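Local coordinates for protein HpcE (Thermus thermophilus, PDB 1WZO) that probably catalyses the isomerisation of 2-hydroxyhepta-2,4-diene-1,7-dioate as a member of the fumarylacetoacetate hydrolase family, at residues Lys45-Ala50 with Glu201-Glu206; Glu99-Val104 with Gly122-Asn127; Gly105-Arg110 with Leu205-Val210. All blocks are in the same frame, centred on the assembly; numbering follows the deposited sequence.

Interaction 1: Lys45-Ala50 with Glu201-Glu206; sequences KILGVA and EFMTLE
K45 NZ is gripped by two groups: it donates to the backbone carbonyl of T204, with K45 NZ to T204 O at 2.9 Å, and forms a salt bridge with D209 OD2, just beyond 201-206. The ammonium lies in the T204 carbonyl plane, with a C=O...N angle of 156°. Beyond CG the lysine chain runs straight to CE, where chi4 (-64°) turns NZ toward the T204 carbonyl. E206 OE1 stands 4.1 Å from K45 NZ, too far for a salt bridge but close enough that its charge probably adds to the pull; a water takes a hydrogen bond weakly from K45 N and gives one to E206 OE1. The contact ties the start of strand 46-50, in the fumarylacetoacetate hydrolase-type domain, to the loop that runs from helix 192-200 to strand 210-212. M203 runs past the lysine stem in the opposite direction, K45 CE lying 3.6 Å from M203 SD. The methionine then bends at chi3 (-56°), and its methyl meets L47 tip to tip, M203 CE to L47 CD2 at 3.9 Å. L205 CD2 touches K45 CE at 4.0 Å, while I143 of the second subunit packs on M203.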
loop_
_atom_site.group_PDB
_atom_site.type_symbol
_atom_site.label_atom_id
_atom_site.label_comp_id
_atom_site.label_asym_id
_atom_site.label_seq_id
_atom_site.Cartn_x
_atom_site.Cartn_y
_atom_site.Cartn_z
ATOM N N LYS B 45 9.622 4.956 -6.334
ATOM C CA LYS B 45 9.897 5.644 -7.585
ATOM C C LYS B 45 11.261 5.236 -8.125
ATOM O O LYS B 45 12.189 4.949 -7.363
ATOM C CB LYS B 45 9.828 7.164 -7.405
ATOM C CG LYS B 45 10.632 7.721 -6.240
ATOM C CD LYS B 45 10.488 9.249 -6.185
ATOM C CE LYS B 45 11.205 9.856 -4.970
ATOM N NZ LYS B 45 10.613 9.399 -3.677
ATOM N N ILE B 46 11.366 5.231 -9.450
ATOM C CA ILE B 46 12.574 4.831 -10.150
ATOM C C ILE B 46 13.103 5.941 -11.042
ATOM O O ILE B 46 12.389 6.423 -11.930
ATOM C CB ILE B 46 12.285 3.607 -11.048
ATOM C CG1 ILE B 46 11.611 2.501 -10.227
ATOM C CG2 ILE B 46 13.584 3.101 -11.686
ATOM C CD1 ILE B 46 10.942 1.418 -11.083
ATOM N N LEU B 47 14.352 6.341 -10.815
ATOM C CA LEU B 47 14.991 7.365 -11.635
ATOM C C LEU B 47 16.214 6.775 -12.314
ATOM O O LEU B 47 16.933 5.977 -11.719
ATOM C CB LEU B 47 15.449 8.557 -10.795
ATOM C CG LEU B 47 14.384 9.426 -10.126
ATOM C CD1 LEU B 47 13.989 8.800 -8.800
ATOM C CD2 LEU B 47 14.938 10.829 -9.890
ATOM N N GLY B 48 16.447 7.176 -13.558
ATOM C CA GLY B 48 17.606 6.693 -14.287
ATOM C C GLY B 48 18.447 7.892 -14.683
ATOM O O GLY B 48 18.003 9.039 -14.547
ATOM N N VAL B 49 19.666 7.644 -15.156
ATOM C CA VAL B 49 20.545 8.728 -15.578
ATOM C C VAL B 49 20.999 8.404 -16.986
ATOM O O VAL B 49 21.460 7.299 -17.253
ATOM C CB VAL B 49 21.783 8.844 -14.664
ATOM C CG1 VAL B 49 22.560 10.115 -14.983
ATOM C CG2 VAL B 49 21.351 8.842 -13.216
ATOM N N ALA B 50 20.854 9.360 -17.894
ATOM C CA ALA B 50 21.258 9.144 -19.272
ATOM C C ALA B 50 22.697 9.617 -19.441
ATOM O O ALA B 50 23.179 10.443 -18.668
ATOM C CB ALA B 50 20.339 9.914 -20.218
ATOM N N GLU B 201 19.212 16.164 -2.937
ATOM C CA GLU B 201 19.339 17.578 -2.622
ATOM C C GLU B 201 17.992 18.293 -2.767
ATOM O O GLU B 201 17.705 19.230 -2.023
ATOM C CB GLU B 201 20.373 18.245 -3.543
ATOM C CG GLU B 201 20.621 19.728 -3.231
ATOM C CD GLU B 201 19.700 20.675 -4.001
ATOM O OE1 GLU B 201 19.470 21.805 -3.513
ATOM O OE2 GLU B 201 19.220 20.305 -5.096
ATOM N N PHE B 202 17.166 17.837 -3.705
ATOM C CA PHE B 202 15.867 18.466 -3.958
ATOM C C PHE B 202 14.679 17.503 -3.887
ATOM O O PHE B 202 13.528 17.932 -3.805
ATOM C CB PHE B 202 15.889 19.151 -5.337
ATOM C CG PHE B 202 16.015 18.192 -6.498
ATOM C CD1 PHE B 202 14.896 17.525 -6.997
ATOM C CD2 PHE B 202 17.256 17.934 -7.075
ATOM C CE1 PHE B 202 15.015 16.617 -8.052
ATOM C CE2 PHE B 202 17.387 17.031 -8.130
ATOM C CZ PHE B 202 16.265 16.368 -8.622
ATOM N N MET B 203 14.959 16.204 -3.906
ATOM C CA MET B 203 13.909 15.188 -3.882
ATOM C C MET B 203 14.155 14.157 -2.787
ATOM O O MET B 203 15.208 13.530 -2.755
ATOM C CB MET B 203 13.866 14.474 -5.237
ATOM C CG MET B 203 12.806 13.386 -5.360
ATOM S SD MET B 203 12.967 12.410 -6.873
ATOM C CE MET B 203 12.892 13.687 -8.125
ATOM N N THR B 204 13.182 13.970 -1.902
ATOM C CA THR B 204 13.328 12.986 -0.834
ATOM C C THR B 204 13.237 11.562 -1.385
ATOM O O THR B 204 12.237 11.193 -2.006
ATOM C CB THR B 204 12.235 13.161 0.240
ATOM O OG1 THR B 204 12.347 14.461 0.823
ATOM C CG2 THR B 204 12.388 12.105 1.340
ATOM N N LEU B 205 14.284 10.764 -1.180
ATOM C CA LEU B 205 14.252 9.379 -1.645
ATOM C C LEU B 205 13.824 8.536 -0.456
ATOM O O LEU B 205 14.315 8.719 0.658
ATOM C CB LEU B 205 15.625 8.929 -2.159
ATOM C CG LEU B 205 16.151 9.692 -3.379
ATOM C CD1 LEU B 205 17.515 9.151 -3.778
ATOM C CD2 LEU B 205 15.167 9.559 -4.538
ATOM N N GLU B 206 12.901 7.615 -0.691
ATOM C CA GLU B 206 12.380 6.777 0.376
ATOM C C GLU B 206 12.848 5.338 0.223
ATOM O O GLU B 206 13.291 4.935 -0.855
ATOM C CB GLU B 206 10.845 6.838 0.350
ATOM C CG GLU B 206 10.308 8.271 0.302
ATOM C CD GLU B 206 8.806 8.348 0.079
ATOM O OE1 GLU B 206 8.283 7.601 -0.775
ATOM O OE2 GLU B 206 8.151 9.174 0.742
HETATM O O HOH W 1 8.657 6.397 -3.334
#

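Interaction 2: Glu99-Val104 with Gly122-Asn127; sequences ELAVVV and GYTIAN
E99-V104 and G122-N127 pair as neighbouring antiparallel strands of the buried beta core of the fumarylacetoacetate hydrolase-type fold, A101 lying opposite T124 and V102 opposite Y123. E99 with A126, A101 with T124 and V103 with G122 are the hydrogen-bonded pairs. Five of their six bonds are sound, A101 N to T124 O measuring 3.0 Å, but the last, G122 N to V103 O, is weak at 3.4 Å. Packing is tightest on the face of A101, T124 and A126. With chi1 of -170° the T124 hydroxyl lies anti to the backbone N, where it bonds F157 O, and CG2 is left between N and the carbonyl carbon, pressed to 3.5 Å from A101 CB. A126 CB adds a lighter touch to A101 CB at 4.1 Å, and L212 and L154 cover this face. The other face, of L100, V102 and Y123, is buried too, but its side chains meet more loosely. V102 lies alongside Y123 and points the same way, its CG2 at the ring edge, 3.8 Å from Y123 CE1. L100 comes obliquely, CD1 reaching Y123 CD1 at 4.0 Å, while V163 and P166 pack on the tyrosine from outside the pair. Replacing Y123 with an alanine would probably open a gap beside V102 CG2 and L100 CD1, leaving both methyls without their aromatic neighbour. At the ring edge, near its plane, A101 O accepts T124 N and is also approached by Y123 CA in a C-H...O contact of 3.3 Å.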
loop_
_atom_site.group_PDB
_atom_site.type_symbol
_atom_site.label_atom_id
_atom_site.label_comp_id
_atom_site.label_asym_id
_atom_site.label_seq_id
_atom_site.Cartn_x
_atom_site.Cartn_y
_atom_site.Cartn_z
ATOM N N GLU B 99 22.292 -2.195 -16.577
ATOM C CA GLU B 99 22.662 -1.185 -15.597
ATOM C C GLU B 99 22.608 -1.667 -14.164
ATOM O O GLU B 99 21.782 -2.510 -13.801
ATOM C CB GLU B 99 21.742 0.044 -15.728
ATOM C CG GLU B 99 21.440 0.450 -17.164
ATOM C CD GLU B 99 20.768 1.814 -17.272
ATOM O OE1 GLU B 99 20.377 2.382 -16.232
ATOM O OE2 GLU B 99 20.631 2.316 -18.404
ATOM N N LEU B 100 23.504 -1.126 -13.348
ATOM C CA LEU B 100 23.525 -1.443 -11.932
ATOM C C LEU B 100 22.374 -0.635 -11.337
ATOM O O LEU B 100 22.280 0.574 -11.569
ATOM C CB LEU B 100 24.839 -0.985 -11.293
ATOM C CG LEU B 100 24.928 -1.091 -9.766
ATOM C CD1 LEU B 100 24.883 -2.557 -9.338
ATOM C CD2 LEU B 100 26.218 -0.429 -9.284
ATOM N N ALA B 101 21.502 -1.306 -10.593
ATOM C CA ALA B 101 20.364 -0.655 -9.950
ATOM C C ALA B 101 20.638 -0.556 -8.454
ATOM O O ALA B 101 21.006 -1.544 -7.815
ATOM C CB ALA B 101 19.089 -1.457 -10.203
ATOM N N VAL B 102 20.463 0.641 -7.902
ATOM C CA VAL B 102 20.710 0.897 -6.489
ATOM C C VAL B 102 19.395 1.044 -5.741
ATOM O O VAL B 102 18.529 1.832 -6.137
ATOM C CB VAL B 102 21.534 2.188 -6.318
ATOM C CG1 VAL B 102 21.872 2.418 -4.851
ATOM C CG2 VAL B 102 22.797 2.099 -7.169
ATOM N N VAL B 103 19.251 0.291 -4.656
ATOM C CA VAL B 103 18.029 0.323 -3.858
ATOM C C VAL B 103 18.230 1.092 -2.559
ATOM O O VAL B 103 19.074 0.734 -1.741
ATOM C CB VAL B 103 17.563 -1.110 -3.533
ATOM C CG1 VAL B 103 16.187 -1.080 -2.866
ATOM C CG2 VAL B 103 17.528 -1.939 -4.815
ATOM N N VAL B 104 17.446 2.151 -2.377
ATOM C CA VAL B 104 17.526 2.991 -1.187
ATOM C C VAL B 104 16.990 2.255 0.041
ATOM O O VAL B 104 15.944 1.614 -0.026
ATOM C CB VAL B 104 16.732 4.305 -1.394
ATOM C CG1 VAL B 104 16.757 5.141 -0.134
ATOM C CG2 VAL B 104 17.343 5.097 -2.555
ATOM N N GLY B 122 20.666 -2.171 -0.882
ATOM C CA GLY B 122 21.338 -3.186 -1.670
ATOM C C GLY B 122 21.332 -2.874 -3.153
ATOM O O GLY B 122 20.983 -1.762 -3.561
ATOM N N TYR B 123 21.691 -3.867 -3.962
ATOM C CA TYR B 123 21.768 -3.692 -5.409
ATOM C C TYR B 123 21.081 -4.817 -6.164
ATOM O O TYR B 123 20.807 -5.874 -5.606
ATOM C CB TYR B 123 23.240 -3.642 -5.838
ATOM C CG TYR B 123 24.036 -2.559 -5.151
ATOM C CD1 TYR B 123 24.087 -1.268 -5.675
ATOM C CD2 TYR B 123 24.705 -2.813 -3.953
ATOM C CE1 TYR B 123 24.779 -0.258 -5.025
ATOM C CE2 TYR B 123 25.401 -1.806 -3.290
ATOM C CZ TYR B 123 25.431 -0.529 -3.833
ATOM O OH TYR B 123 26.093 0.481 -3.175
ATOM N N THR B 124 20.808 -4.573 -7.441
ATOM C CA THR B 124 20.196 -5.569 -8.302
ATOM C C THR B 124 20.555 -5.205 -9.728
ATOM O O THR B 124 21.263 -4.215 -9.966
ATOM C CB THR B 124 18.652 -5.631 -8.117
ATOM O OG1 THR B 124 18.146 -6.780 -8.801
ATOM C CG2 THR B 124 17.973 -4.382 -8.672
ATOM N N ILE B 125 20.100 -6.015 -10.677
ATOM C CA ILE B 125 20.374 -5.775 -12.089
ATOM C C ILE B 125 19.123 -5.218 -12.768
ATOM O O ILE B 125 18.003 -5.602 -12.429
ATOM C CB ILE B 125 20.748 -7.083 -12.820
ATOM C CG1 ILE B 125 21.942 -7.754 -12.134
ATOM C CG2 ILE B 125 21.050 -6.792 -14.287
ATOM C CD1 ILE B 125 22.152 -9.191 -12.581
ATOM N N ALA B 126 19.324 -4.321 -13.728
ATOM C CA ALA B 126 18.208 -3.746 -14.467
ATOM C C ALA B 126 18.492 -3.773 -15.959
ATOM O O ALA B 126 19.639 -3.648 -16.390
ATOM C CB ALA B 126 17.961 -2.301 -14.026
ATOM N N ASN B 127 17.438 -3.963 -16.739
ATOM C CA ASN B 127 17.541 -3.933 -18.187
ATOM C C ASN B 127 16.688 -2.708 -18.556
ATOM O O ASN B 127 15.463 -2.802 -18.656
ATOM C CB ASN B 127 16.944 -5.196 -18.807
ATOM C CG ASN B 127 17.211 -5.280 -20.292
ATOM O OD1 ASN B 127 17.544 -4.273 -20.922
ATOM N ND2 ASN B 127 17.063 -6.475 -20.864
#

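Interaction 3: Gly105-Arg110 with Leu205-Val210; sequences GRPMKR and LEPYDV
A single antiparallel beta bridge, M108 with L205, joins two loops at the partly buried margin of the fold: the one leaving strand 94-104 and the one between helix 192-200 and strand 210-212. Two backbone bonds close it, M108 N to L205 O at 2.8 Å and L205 N to M108 O at 2.9 Å, and both donors lie in the carbonyl plane of their acceptors. L205 O also takes a C-H...O contact from P107 CA at 3.3 Å. On the buried side M108 CB and L205 CB meet at 4.0 Å. Farther out the methionine leads away, though its SD still lies 4.2 Å from L205 CD1; L196 of helix 192-200 packs on both residues. Toward the outside the two proline rings meet obliquely, P107 CD lying 3.9 Å from P207 CG. The P207 ring also rests on the backbone of G105, its CG 3.6 Å from G105 O. P207 belongs to a type II turn, E206 to D209, closed by D209 N to E206 O. The D209 carboxylate reaches back across this turn, its OD2 accepting E206 N at 2.7 Å from above the carboxylate plane. With K45 NZ as its other partner, OD2 has an amide and an ammonium on it, an arrangement likely to favour the ionised carboxylate and to steady the turn that carries P207.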
loop_
_atom_site.group_PDB
_atom_site.type_symbol
_atom_site.label_atom_id
_atom_site.label_comp_id
_atom_site.label_asym_id
_atom_site.label_seq_id
_atom_site.Cartn_x
_atom_site.Cartn_y
_atom_site.Cartn_z
ATOM N N GLY B 105 17.711 2.358 1.159
ATOM C CA GLY B 105 17.298 1.683 2.381
ATOM C C GLY B 105 16.794 2.580 3.499
ATOM O O GLY B 105 16.087 2.119 4.402
ATOM N N ARG B 106 17.171 3.853 3.458
ATOM C CA ARG B 106 16.741 4.825 4.461
ATOM C C ARG B 106 16.390 6.141 3.787
ATOM O O ARG B 106 16.973 6.483 2.766
ATOM C CB ARG B 106 17.847 5.077 5.491
ATOM C CG ARG B 106 18.060 3.935 6.475
ATOM C CD ARG B 106 18.967 4.370 7.617
ATOM N NE ARG B 106 20.338 4.607 7.180
ATOM C CZ ARG B 106 21.062 5.668 7.522
ATOM N NH1 ARG B 106 20.544 6.609 8.305
ATOM N NH2 ARG B 106 22.310 5.783 7.094
ATOM N N PRO B 107 15.437 6.899 4.358
ATOM C CA PRO B 107 15.027 8.187 3.786
ATOM C C PRO B 107 16.221 9.104 3.541
ATOM O O PRO B 107 17.046 9.315 4.434
ATOM C CB PRO B 107 14.078 8.744 4.843
ATOM C CG PRO B 107 13.459 7.514 5.412
ATOM C CD PRO B 107 14.654 6.599 5.569
ATOM N N MET B 108 16.303 9.650 2.330
ATOM C CA MET B 108 17.397 10.531 1.954
ATOM C C MET B 108 16.941 11.922 1.523
ATOM O O MET B 108 16.115 12.062 0.625
ATOM C CB MET B 108 18.199 9.927 0.796
ATOM C CG MET B 108 18.754 8.530 1.024
ATOM S SD MET B 108 19.731 8.001 -0.415
ATOM C CE MET B 108 21.311 8.788 -0.048
ATOM N N LYS B 109 17.489 12.941 2.176
ATOM C CA LYS B 109 17.208 14.330 1.840
ATOM C C LYS B 109 18.443 15.119 2.241
ATOM O O LYS B 109 18.838 15.108 3.411
ATOM C CB LYS B 109 15.979 14.866 2.584
ATOM C CG LYS B 109 15.585 16.282 2.150
ATOM C CD LYS B 109 15.270 16.330 0.651
ATOM C CE LYS B 109 15.004 17.752 0.156
ATOM N NZ LYS B 109 13.738 18.325 0.692
ATOM N N ARG B 110 19.056 15.775 1.258
ATOM C CA ARG B 110 20.260 16.572 1.461
ATOM C C ARG B 110 21.402 15.747 2.053
ATOM O O ARG B 110 22.088 16.184 2.976
ATOM C CB ARG B 110 19.963 17.776 2.358
ATOM C CG ARG B 110 18.980 18.759 1.748
ATOM C CD ARG B 110 18.799 19.988 2.627
ATOM N NE ARG B 110 17.784 20.892 2.091
ATOM C CZ ARG B 110 17.853 21.472 0.895
ATOM N NH1 ARG B 110 18.892 21.246 0.100
ATOM N NH2 ARG B 110 16.877 22.275 0.492
ATOM N N LEU B 205 14.284 10.764 -1.180
ATOM C CA LEU B 205 14.252 9.379 -1.645
ATOM C C LEU B 205 13.824 8.536 -0.456
ATOM O O LEU B 205 14.315 8.719 0.658
ATOM C CB LEU B 205 15.625 8.929 -2.159
ATOM C CG LEU B 205 16.151 9.692 -3.379
ATOM C CD1 LEU B 205 17.515 9.151 -3.778
ATOM C CD2 LEU B 205 15.167 9.559 -4.538
ATOM N N GLU B 206 12.901 7.615 -0.691
ATOM C CA GLU B 206 12.380 6.777 0.376
ATOM C C GLU B 206 12.848 5.338 0.223
ATOM O O GLU B 206 13.291 4.935 -0.855
ATOM C CB GLU B 206 10.845 6.838 0.350
ATOM C CG GLU B 206 10.308 8.271 0.302
ATOM C CD GLU B 206 8.806 8.348 0.079
ATOM O OE1 GLU B 206 8.283 7.601 -0.775
ATOM O OE2 GLU B 206 8.151 9.174 0.742
ATOM N N PRO B 207 12.765 4.542 1.306
ATOM C CA PRO B 207 13.187 3.139 1.234
ATOM C C PRO B 207 12.479 2.446 0.067
ATOM O O PRO B 207 11.275 2.607 -0.122
ATOM C CB PRO B 207 12.749 2.578 2.586
ATOM C CG PRO B 207 12.952 3.759 3.507
ATOM C CD PRO B 207 12.361 4.900 2.680
ATOM N N TYR B 208 13.251 1.690 -0.704
ATOM C CA TYR B 208 12.786 0.954 -1.874
ATOM C C TYR B 208 12.688 1.765 -3.160
ATOM O O TYR B 208 12.260 1.247 -4.194
ATOM C CB TYR B 208 11.483 0.208 -1.572
ATOM C CG TYR B 208 11.705 -0.854 -0.517
ATOM C CD1 TYR B 208 11.130 -0.743 0.748
ATOM C CD2 TYR B 208 12.575 -1.920 -0.754
ATOM C CE1 TYR B 208 11.422 -1.666 1.759
ATOM C CE2 TYR B 208 12.874 -2.847 0.247
ATOM C CZ TYR B 208 12.296 -2.711 1.500
ATOM O OH TYR B 208 12.597 -3.614 2.498
ATOM N N ASP B 209 13.090 3.032 -3.106
ATOM C CA ASP B 209 13.123 3.839 -4.321
ATOM C C ASP B 209 14.333 3.268 -5.055
ATOM O O ASP B 209 15.237 2.703 -4.423
ATOM C CB ASP B 209 13.345 5.323 -4.017
ATOM C CG ASP B 209 12.051 6.046 -3.657
ATOM O OD1 ASP B 209 10.972 5.433 -3.790
ATOM O OD2 ASP B 209 12.116 7.225 -3.254
ATOM N N VAL B 210 14.375 3.417 -6.374
ATOM C CA VAL B 210 15.475 2.844 -7.151
ATOM C C VAL B 210 16.189 3.827 -8.072
ATOM O O VAL B 210 15.557 4.677 -8.707
ATOM C CB VAL B 210 14.960 1.664 -8.022
ATOM C CG1 VAL B 210 16.089 1.116 -8.902
ATOM C CG2 VAL B 210 14.384 0.570 -7.125
#

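How the interactions relate
Interaction 2 is the core contact: all its touching residues are buried, no other chain reaches its segments, and regular strand pairing and mostly apolar side chains hold it. Interaction 1 lies farther out but is still largely buried; interaction 3, the farthest from the chain centre, is only partly so. These two share L205 and E206, so both anchor the loop after helix 192-200, one to strand 46-50 and the other to the loop after strand 94-104. Interaction 1 relies on a lysine and a methionine, interaction 3 on backbone bonds and prolines; the K45-D209 salt bridge couples them, and both touch the second subunit. V104 joins interaction 2 to interaction 3, its backbone probably hydrogen-bonding Y208 and D209, while its side chain packs against L205.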